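Local coordinates for transcription antitermination protein NusB (Thermotoga maritima, PDB 1TZV) that probably binds the boxA RNA of ribosomal RNA operons and takes part in transcription antitermination, at residues F13-Q18 against E28-E33; D62-R67 against D128-E133; E33-T38 against D46-I51. All blocks are in the same frame, centred on the assembly; numbering follows the deposited sequence. Where two conformers were deposited one is given.

Interaction 1 of 3, residues F13-Q18 against E28-E33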
loop_
_atom_site.group_PDB
_atom_site.type_symbol
_atom_site.label_atom_id
_atom_site.label_comp_id
_atom_site.label_asym_id
_atom_site.label_seq_id
_atom_site.Cartn_x
_atom_site.Cartn_y
_atom_site.Cartn_z
ATOM N N PHE A 13 -0.543 2.717 -5.572
ATOM C CA PHE A 13 0.609 1.852 -5.765
ATOM C C PHE A 13 1.463 2.338 -6.932
ATOM O O PHE A 13 2.682 2.390 -6.807
ATOM C CB PHE A 13 0.185 0.409 -6.014
ATOM C CG PHE A 13 1.341 -0.476 -6.365
ATOM C CD1 PHE A 13 2.225 -0.894 -5.382
ATOM C CD2 PHE A 13 1.614 -0.779 -7.684
ATOM C CE1 PHE A 13 3.389 -1.601 -5.723
ATOM C CE2 PHE A 13 2.770 -1.483 -8.039
ATOM C CZ PHE A 13 3.656 -1.891 -7.053
ATOM N N LYS A 14 0.843 2.689 -8.056
ATOM C CA LYS A 14 1.618 3.167 -9.195
ATOM C C LYS A 14 2.422 4.415 -8.866
ATOM O O LYS A 14 3.555 4.560 -9.333
ATOM C CB LYS A 14 0.703 3.417 -10.392
ATOM C CG LYS A 14 0.090 2.145 -10.956
ATOM C CD LYS A 14 -0.760 2.423 -12.189
ATOM C CE LYS A 14 -1.947 3.308 -11.854
ATOM N NZ LYS A 14 -2.716 3.695 -13.064
ATOM N N ALA A 15 1.869 5.316 -8.057
ATOM C CA ALA A 15 2.611 6.521 -7.685
ATOM C C ALA A 15 3.833 6.121 -6.847
ATOM O O ALA A 15 4.931 6.631 -7.062
ATOM C CB ALA A 15 1.705 7.501 -6.915
ATOM N N LEU A 16 3.652 5.194 -5.899
ATOM C CA LEU A 16 4.762 4.721 -5.070
ATOM C C LEU A 16 5.829 4.050 -5.938
ATOM O O LEU A 16 7.015 4.294 -5.753
ATOM C CB LEU A 16 4.272 3.711 -4.015
ATOM C CG LEU A 16 3.332 4.290 -2.966
ATOM C CD1 LEU A 16 2.729 3.149 -2.170
ATOM C CD2 LEU A 16 4.077 5.226 -2.049
ATOM N N PHE A 17 5.390 3.205 -6.865
ATOM C CA PHE A 17 6.307 2.500 -7.770
ATOM C C PHE A 17 7.112 3.512 -8.600
ATOM O O PHE A 17 8.353 3.440 -8.675
ATOM C CB PHE A 17 5.457 1.578 -8.658
ATOM C CG PHE A 17 6.233 0.800 -9.706
ATOM C CD1 PHE A 17 6.594 1.393 -10.922
ATOM C CD2 PHE A 17 6.521 -0.545 -9.507
ATOM C CE1 PHE A 17 7.234 0.642 -11.934
ATOM C CE2 PHE A 17 7.155 -1.308 -10.505
ATOM C CZ PHE A 17 7.513 -0.708 -11.723
ATOM N N GLN A 18 6.424 4.459 -9.221
ATOM C CA GLN A 18 7.132 5.443 -10.035
ATOM C C GLN A 18 8.084 6.327 -9.243
ATOM O O GLN A 18 9.154 6.714 -9.743
ATOM C CB GLN A 18 6.125 6.301 -10.805
ATOM C CG GLN A 18 5.373 5.497 -11.854
ATOM C CD GLN A 18 4.613 6.363 -12.826
ATOM O OE1 GLN A 18 4.737 6.203 -14.041
ATOM N NE2 GLN A 18 3.817 7.286 -12.303
ATOM N N GLU A 28 3.202 13.362 -4.338
ATOM C CA GLU A 28 1.883 13.910 -4.635
ATOM C C GLU A 28 1.758 14.330 -6.096
ATOM O O GLU A 28 0.716 14.121 -6.709
ATOM C CB GLU A 28 1.582 15.108 -3.742
ATOM C CG GLU A 28 1.471 14.749 -2.283
ATOM C CD GLU A 28 0.974 15.919 -1.456
ATOM O OE1 GLU A 28 1.658 16.293 -0.483
ATOM O OE2 GLU A 28 -0.103 16.469 -1.788
ATOM N N GLN A 29 2.812 14.921 -6.661
ATOM C CA GLN A 29 2.781 15.338 -8.059
ATOM C C GLN A 29 2.727 14.137 -8.982
ATOM O O GLN A 29 2.039 14.143 -10.002
ATOM C CB GLN A 29 4.007 16.196 -8.399
ATOM C CG GLN A 29 3.798 17.673 -8.116
ATOM C CD GLN A 29 2.623 18.247 -8.896
ATOM O OE1 GLN A 29 2.641 18.291 -10.127
ATOM N NE2 GLN A 29 1.593 18.683 -8.178
ATOM N N ILE A 30 3.463 13.090 -8.624
ATOM C CA ILE A 30 3.442 11.879 -9.427
ATOM C C ILE A 30 2.017 11.311 -9.454
ATOM O O ILE A 30 1.540 10.904 -10.500
ATOM C CB ILE A 30 4.420 10.834 -8.875
ATOM C CG1 ILE A 30 5.854 11.351 -9.067
ATOM C CG2 ILE A 30 4.221 9.509 -9.589
ATOM C CD1 ILE A 30 6.923 10.462 -8.462
ATOM N N LEU A 31 1.336 11.300 -8.307
ATOM C CA LEU A 31 -0.040 10.791 -8.287
ATOM C C LEU A 31 -0.932 11.623 -9.207
ATOM O O LEU A 31 -1.784 11.077 -9.908
ATOM C CB LEU A 31 -0.623 10.794 -6.866
ATOM C CG LEU A 31 -2.100 10.371 -6.799
ATOM C CD1 LEU A 31 -2.246 8.906 -7.205
ATOM C CD2 LEU A 31 -2.658 10.584 -5.410
ATOM N N GLU A 32 -0.744 12.943 -9.214
ATOM C CA GLU A 32 -1.568 13.792 -10.086
ATOM C C GLU A 32 -1.415 13.479 -11.579
ATOM O O GLU A 32 -2.340 13.718 -12.363
ATOM C CB GLU A 32 -1.284 15.276 -9.830
ATOM C CG GLU A 32 -1.757 15.764 -8.456
ATOM C CD GLU A 32 -3.214 15.437 -8.167
ATOM O OE1 GLU A 32 -4.098 15.742 -8.998
ATOM O OE2 GLU A 32 -3.490 14.872 -7.093
ATOM N N GLU A 33 -0.265 12.953 -11.991
ATOM C CA GLU A 33 -0.064 12.597 -13.400
ATOM C C GLU A 33 -0.876 11.340 -13.724
ATOM O O GLU A 33 -1.375 11.167 -14.839
ATOM C CB GLU A 33 1.406 12.300 -13.699
ATOM C CG GLU A 33 2.380 13.444 -13.452
ATOM C CD GLU A 33 3.808 13.057 -13.806
ATOM O OE1 GLU A 33 4.074 11.846 -13.966
ATOM O OE2 GLU A 33 4.662 13.960 -13.913
HETATM O O HOH W 1 3.173 9.889 -12.549
#
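Ala15 and Leu31 mark the crossing of two successive helices of the all-helical NusB fold, helix 5-19 and helix 27-34. Their CA atoms are 5.1 Å apart, and the local helix axes pass 8.8 Å from each other at an angle of 124°, nearer to perpendicular than to antiparallel. A small residue suits this point. Ala15 directs its CB at the second helix and sets it against the base of Leu31, CB to CB at 4.0 Å, so backbone and methyl together form a shallow surface with no branch to hold the helices apart. Ile30, one residue earlier, fills the ground beside it. With CG1 next to the backbone N (chi1 -67°), its CG2 methyl lies anti to that N, and this branch does the touching, resting 3.9 Å from Ala15 CA.

The chain turns back between these helices through residues 20-26, so they are consecutive elements of the fold, packed at a steep crossing. Helix 41-56 packs beside them: Ile51 touches both Ala15 and Leu31, which continues the apolar layer. Toward the more exposed side, Gln18 has an extended chain that passes obliquely over Ile30, bringing NE2 within 3.5 Å of Ile30 CG2. Glutamine fits here because its aliphatic part can lie on isoleucine while its amide serves the polar margin. That amide reaches a bridging water, NE2 giving a weak bond to it at 2.7 Å. The water in turn donates to Ile30 O at 2.8 Å and to Glu33 OE1 at 2.6 Å, linking the two segments, between which there is no direct hydrogen bond. The other carboxylate oxygen of Glu33 forms a salt bridge with Arg22 NH1.

Interaction 2 of 3, residues D62-R67 against D128-E133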
loop_
_atom_site.group_PDB
_atom_site.type_symbol
_atom_site.label_atom_id
_atom_site.label_comp_id
_atom_site.label_asym_id
_atom_site.label_seq_id
_atom_site.Cartn_x
_atom_site.Cartn_y
_atom_site.Cartn_z
ATOM N N ASP A 62 7.686 2.213 7.610
ATOM C CA ASP A 62 8.856 1.407 7.264
ATOM C C ASP A 62 9.448 0.723 8.499
ATOM O O ASP A 62 9.797 -0.457 8.456
ATOM C CB ASP A 62 9.937 2.278 6.603
ATOM C CG ASP A 62 9.629 2.601 5.161
ATOM O OD1 ASP A 62 8.573 2.173 4.641
ATOM O OD2 ASP A 62 10.465 3.300 4.520
ATOM N N ASP A 63 9.549 1.475 9.593
ATOM C CA ASP A 63 10.083 0.949 10.849
ATOM C C ASP A 63 9.249 -0.226 11.348
ATOM O O ASP A 63 9.786 -1.218 11.839
ATOM C CB ASP A 63 10.134 2.078 11.897
ATOM C CG ASP A 63 9.829 1.601 13.318
ATOM O OD1 ASP A 63 10.532 2.047 14.247
ATOM O OD2 ASP A 63 8.884 0.811 13.522
ATOM N N LEU A 64 7.936 -0.116 11.215
ATOM C CA LEU A 64 7.039 -1.173 11.662
ATOM C C LEU A 64 7.214 -2.424 10.779
ATOM O O LEU A 64 7.363 -3.531 11.288
ATOM C CB LEU A 64 5.585 -0.693 11.622
ATOM C CG LEU A 64 4.532 -1.747 12.012
ATOM C CD1 LEU A 64 4.843 -2.341 13.386
ATOM C CD2 LEU A 64 3.160 -1.119 11.995
ATOM N N ILE A 65 7.216 -2.254 9.458
ATOM C CA ILE A 65 7.392 -3.396 8.566
ATOM C C ILE A 65 8.712 -4.117 8.855
ATOM O O ILE A 65 8.773 -5.352 8.891
ATOM C CB ILE A 65 7.389 -2.936 7.084
ATOM C CG1 ILE A 65 6.008 -2.398 6.718
ATOM C CG2 ILE A 65 7.752 -4.096 6.169
ATOM C CD1 ILE A 65 6.042 -1.517 5.468
ATOM N N SER A 66 9.762 -3.342 9.092
ATOM C CA SER A 66 11.079 -3.906 9.348
ATOM C C SER A 66 11.122 -4.818 10.581
ATOM O O SER A 66 11.997 -5.680 10.675
ATOM C CB SER A 66 12.113 -2.782 9.460
ATOM O OG SER A 66 12.278 -2.115 8.203
ATOM N N ARG A 67 10.191 -4.635 11.513
ATOM C CA ARG A 67 10.159 -5.483 12.705
ATOM C C ARG A 67 9.716 -6.906 12.369
ATOM O O ARG A 67 9.740 -7.792 13.228
ATOM C CB ARG A 67 9.218 -4.894 13.754
ATOM C CG ARG A 67 9.704 -3.591 14.354
ATOM C CD ARG A 67 8.688 -3.069 15.347
ATOM N NE ARG A 67 8.524 -1.624 15.246
ATOM C CZ ARG A 67 7.569 -0.943 15.864
ATOM N NH1 ARG A 67 6.693 -1.579 16.631
ATOM N NH2 ARG A 67 7.482 0.369 15.707
ATOM N N ASP A 128 -0.035 -10.778 7.543
ATOM C CA ASP A 128 -0.823 -11.497 8.551
ATOM C C ASP A 128 -0.226 -11.204 9.917
ATOM O O ASP A 128 -0.958 -10.989 10.896
ATOM C CB ASP A 128 -0.787 -13.016 8.325
ATOM C CG ASP A 128 -1.768 -13.486 7.275
ATOM O OD1 ASP A 128 -1.703 -14.691 6.939
ATOM O OD2 ASP A 128 -2.600 -12.697 6.780
ATOM N N ARG A 129 1.101 -11.193 10.005
ATOM C CA ARG A 129 1.786 -10.929 11.262
ATOM C C ARG A 129 1.581 -9.484 11.721
ATOM O O ARG A 129 1.319 -9.223 12.901
ATOM C CB ARG A 129 3.279 -11.279 11.126
ATOM C CG ARG A 129 3.540 -12.792 11.036
ATOM C CD ARG A 129 4.918 -13.129 10.441
ATOM N NE ARG A 129 6.018 -12.664 11.280
ATOM C CZ ARG A 129 7.230 -12.324 10.840
ATOM N NH1 ARG A 129 8.150 -11.916 11.700
ATOM N NH2 ARG A 129 7.523 -12.361 9.543
ATOM N N ILE A 130 1.686 -8.525 10.810
ATOM C CA ILE A 130 1.474 -7.134 11.190
ATOM C C ILE A 130 0.029 -6.925 11.651
ATOM O O ILE A 130 -0.214 -6.251 12.661
ATOM C CB ILE A 130 1.762 -6.169 10.011
ATOM C CG1 ILE A 130 3.260 -6.173 9.698
ATOM C CG2 ILE A 130 1.272 -4.757 10.337
ATOM C CD1 ILE A 130 3.611 -5.460 8.387
ATOM N N ALA A 131 -0.917 -7.505 10.925
ATOM C CA ALA A 131 -2.333 -7.341 11.256
ATOM C C ALA A 131 -2.710 -7.952 12.597
ATOM O O ALA A 131 -3.465 -7.347 13.375
ATOM C CB ALA A 131 -3.201 -7.943 10.154
ATOM N N LYS A 132 -2.171 -9.124 12.900
ATOM C CA LYS A 132 -2.565 -9.761 14.151
ATOM C C LYS A 132 -2.020 -9.032 15.365
ATOM O O LYS A 132 -2.528 -9.214 16.485
ATOM C CB LYS A 132 -2.161 -11.233 14.163
ATOM C CG LYS A 132 -0.695 -11.504 14.303
ATOM C CD LYS A 132 -0.456 -13.010 14.306
ATOM C CE LYS A 132 -1.173 -13.690 13.146
ATOM N N GLU A 133 -1.018 -8.178 15.167
ATOM C CA GLU A 133 -0.447 -7.442 16.288
ATOM C C GLU A 133 -0.759 -5.951 16.245
ATOM O O GLU A 133 -0.584 -5.263 17.256
ATOM C CB GLU A 133 1.074 -7.643 16.339
ATOM C CG GLU A 133 1.457 -9.098 16.514
ATOM C CD GLU A 133 2.946 -9.311 16.667
ATOM O OE1 GLU A 133 3.725 -8.386 16.370
ATOM O OE2 GLU A 133 3.338 -10.425 17.078
#
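Ile130 meets Leu64 and Ile65 where helix 117-134, the last helix of the chain's all-helical NusB fold, lies beside the C-terminal part of helix 58-66. The contact across the segments is purely apolar. Ile130 directs its CB at the other helix, and its CG1-CD1 arm runs on in an extended form (chi2 169°), bringing CD1 to 4.2 Å from Ile65 CG1. Its second branch, CG2, has a looser neighbour in Leu64 CD2 at 4.4 Å. Leu64 reaches it by holding CG anti to its backbone N (chi1 177°), whereas Ile65, whose CB points away from helix 117-134, meets Ile130 through CG1. Branched aliphatic residues suit this buried place, since each carries two methyl groups that can pack in different directions. Thr89 of helix 79-94 touches both isoleucines, and Tyr68 packs on Ile130.

No charged pair crosses between the segments. Asp62 OD1 forms a salt bridge with Arg86 NE of helix 79-94. Asp63 and Arg67 each have two conformers; in one pairing Arg67 NH2 forms a salt bridge with Asp63 OD2 at 2.6 Å, meeting it on the syn side, and NE adds a weak bond, so this link may be only partial. On the other helix, Arg129 NH2 makes a weak hydrogen bond to Tyr68 O, and Glu133 OE1 is hydrogen-bonded to Tyr68 OH.

Interaction 3 of 3, residues E33-T38 against D46-I51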
loop_
_atom_site.group_PDB
_atom_site.type_symbol
_atom_site.label_atom_id
_atom_site.label_comp_id
_atom_site.label_asym_id
_atom_site.label_seq_id
_atom_site.Cartn_x
_atom_site.Cartn_y
_atom_site.Cartn_z
ATOM N N GLU A 33 -0.265 12.953 -11.991
ATOM C CA GLU A 33 -0.064 12.597 -13.400
ATOM C C GLU A 33 -0.876 11.340 -13.724
ATOM O O GLU A 33 -1.375 11.167 -14.839
ATOM C CB GLU A 33 1.406 12.300 -13.699
ATOM C CG GLU A 33 2.380 13.444 -13.452
ATOM C CD GLU A 33 3.808 13.057 -13.806
ATOM O OE1 GLU A 33 4.074 11.846 -13.966
ATOM O OE2 GLU A 33 4.662 13.960 -13.913
ATOM N N ILE A 34 -1.006 10.464 -12.731
ATOM C CA ILE A 34 -1.731 9.201 -12.878
ATOM C C ILE A 34 -3.239 9.415 -12.848
ATOM O O ILE A 34 -3.980 8.827 -13.647
ATOM C CB ILE A 34 -1.308 8.223 -11.744
ATOM C CG1 ILE A 34 0.145 7.799 -11.974
ATOM C CG2 ILE A 34 -2.219 7.005 -11.699
ATOM C CD1 ILE A 34 0.819 7.259 -10.733
ATOM N N LEU A 35 -3.696 10.258 -11.926
ATOM C CA LEU A 35 -5.119 10.549 -11.810
ATOM C C LEU A 35 -5.553 11.379 -13.015
ATOM O O LEU A 35 -4.879 12.327 -13.417
ATOM C CB LEU A 35 -5.423 11.316 -10.513
ATOM C CG LEU A 35 -5.117 10.563 -9.209
ATOM C CD1 LEU A 35 -5.343 11.488 -8.024
ATOM C CD2 LEU A 35 -5.987 9.313 -9.089
ATOM N N ASP A 36 -6.667 10.986 -13.610
ATOM C CA ASP A 36 -7.202 11.709 -14.752
ATOM C C ASP A 36 -8.710 11.557 -14.764
ATOM O O ASP A 36 -9.312 11.136 -13.771
ATOM C CB ASP A 36 -6.589 11.205 -16.068
ATOM C CG ASP A 36 -6.795 9.726 -16.290
ATOM O OD1 ASP A 36 -7.738 9.165 -15.713
ATOM O OD2 ASP A 36 -6.019 9.125 -17.062
ATOM N N GLU A 37 -9.317 11.903 -15.896
ATOM C CA GLU A 37 -10.761 11.834 -16.053
ATOM C C GLU A 37 -11.364 10.452 -15.820
ATOM O O GLU A 37 -12.557 10.343 -15.538
ATOM C CB GLU A 37 -11.159 12.339 -17.449
ATOM C CG GLU A 37 -10.319 11.757 -18.580
ATOM C CD GLU A 37 -8.903 12.321 -18.616
ATOM O OE1 GLU A 37 -8.041 11.725 -19.302
ATOM O OE2 GLU A 37 -8.653 13.365 -17.973
ATOM N N THR A 38 -10.557 9.399 -15.928
ATOM C CA THR A 38 -11.086 8.052 -15.716
ATOM C C THR A 38 -11.318 7.715 -14.241
ATOM O O THR A 38 -11.915 6.682 -13.918
ATOM C CB THR A 38 -10.184 6.963 -16.352
ATOM O OG1 THR A 38 -8.945 6.864 -15.642
ATOM C CG2 THR A 38 -9.906 7.296 -17.811
ATOM N N ASP A 46 -9.709 9.802 -2.344
ATOM C CA ASP A 46 -9.131 8.693 -1.598
ATOM C C ASP A 46 -7.650 8.484 -1.923
ATOM O O ASP A 46 -6.836 8.380 -1.011
ATOM C CB ASP A 46 -9.909 7.406 -1.874
ATOM C CG ASP A 46 -11.336 7.460 -1.359
ATOM O OD1 ASP A 46 -11.617 8.270 -0.454
ATOM O OD2 ASP A 46 -12.168 6.665 -1.850
ATOM N N ALA A 47 -7.307 8.441 -3.205
ATOM C CA ALA A 47 -5.908 8.233 -3.592
ATOM C C ALA A 47 -5.012 9.316 -3.016
ATOM O O ALA A 47 -3.934 9.032 -2.502
ATOM C CB ALA A 47 -5.784 8.181 -5.086
ATOM N N ARG A 48 -5.478 10.569 -3.061
ATOM C CA ARG A 48 -4.703 11.678 -2.504
ATOM C C ARG A 48 -4.503 11.526 -0.981
ATOM O O ARG A 48 -3.408 11.788 -0.461
ATOM C CB ARG A 48 -5.389 13.025 -2.832
ATOM C CG ARG A 48 -5.296 13.375 -4.297
ATOM C CD ARG A 48 -6.216 14.544 -4.685
ATOM N NE ARG A 48 -6.076 14.812 -6.109
ATOM C CZ ARG A 48 -7.062 15.234 -6.900
ATOM N NH1 ARG A 48 -6.831 15.436 -8.187
ATOM N NH2 ARG A 48 -8.264 15.448 -6.394
ATOM N N ARG A 49 -5.548 11.119 -0.263
ATOM C CA ARG A 49 -5.446 10.932 1.177
ATOM C C ARG A 49 -4.420 9.815 1.477
ATOM O O ARG A 49 -3.578 9.942 2.381
ATOM C CB ARG A 49 -6.815 10.570 1.781
ATOM C CG ARG A 49 -6.767 10.383 3.281
ATOM C CD ARG A 49 -8.126 9.997 3.897
ATOM N NE ARG A 49 -8.584 8.678 3.462
ATOM C CZ ARG A 49 -9.496 8.483 2.517
ATOM N NH1 ARG A 49 -9.841 7.251 2.174
ATOM N NH2 ARG A 49 -10.083 9.513 1.924
ATOM N N TYR A 50 -4.516 8.715 0.729
ATOM C CA TYR A 50 -3.568 7.603 0.892
ATOM C C TYR A 50 -2.116 8.058 0.691
ATOM O O TYR A 50 -1.246 7.804 1.531
ATOM C CB TYR A 50 -3.851 6.477 -0.127
ATOM C CG TYR A 50 -4.834 5.396 0.299
ATOM C CD1 TYR A 50 -6.169 5.710 0.589
ATOM C CD2 TYR A 50 -4.442 4.051 0.365
ATOM C CE1 TYR A 50 -7.086 4.706 0.918
ATOM C CE2 TYR A 50 -5.355 3.049 0.701
ATOM C CZ TYR A 50 -6.667 3.381 0.965
ATOM O OH TYR A 50 -7.568 2.374 1.218
ATOM N N ILE A 51 -1.859 8.715 -0.432
ATOM C CA ILE A 51 -0.498 9.158 -0.726
ATOM C C ILE A 51 0.009 10.135 0.327
ATOM O O ILE A 51 1.147 10.029 0.779
ATOM C CB ILE A 51 -0.423 9.736 -2.156
ATOM C CG1 ILE A 51 -0.399 8.574 -3.163
ATOM C CG2 ILE A 51 0.804 10.642 -2.320
ATOM C CD1 ILE A 51 0.828 7.629 -3.040
#
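Leu35 is the first residue beyond helix 27-34 to leave helical geometry (psi 134°), and its CA stands 8.6 Å from that of Ala47 on helix 41-56, the nearest such pair here. Leu35 directs its CB at that helix. Its CG lies anti to the carbonyl carbon, beside the backbone N (chi1 -63°), and the two methyls divide the work: CD2 meets Ala47 CB at 4.2 Å, while CD1 lies against Arg48, 4.2 Å from CG and 3.9 Å from NE. Alanine suits the middle of this meeting, being small enough for a leucine from an exiting chain to settle on the helix. Arg48 starts off to one side but is extended from CG to NE, so its aliphatic length runs across Leu35 and its charged end continues to Glu32, whose OE2 forms a salt bridge with NE.

Past Leu35 an Asx turn holds the chain. Asp36 OD1 accepts from Thr38 N at 2.8 Å, from above the carboxylate plane, and from Thr38 OG1 at 2.6 Å through its syn lone pair; two donors thus grip one oxygen, and Thr38 OG1 is also hydrogen-bonded to Arg7 NH1. Aspartate is short enough to fold back on a backbone N-H two residues on. In helix 41-56, Arg49 NH2 forms a salt bridge with Asp46 OD1, three residues earlier, at 3.1 Å.

With no hydrogen bond between the segments, their contact rests on Leu35 alone. Glu32 probably steadies the arginine on which Leu35 lies: charge joins the two helices, apolar packing the chain just after helix 27-34.

Overall arrangement
Interactions 1 and 3 are neighbours, their centres about 8 Å apart, and share helix 27-34: its middle packs on helix 5-19 in interaction 1, and the chain leaving it on helix 41-56 in interaction 3. The Glu32-Arg48 salt bridge runs from one to the other. Interaction 2 stands on the opposite side of the chain's centre, about 24 Å from interaction 1 between centres, and joins helices far apart in sequence. All three have mainly buried apolar middles, but their margins differ: a water spans the segments in interaction 1, an arginine stem lies beside the leucine in interaction 3, and interaction 2 has aliphatic touches alone across the segments.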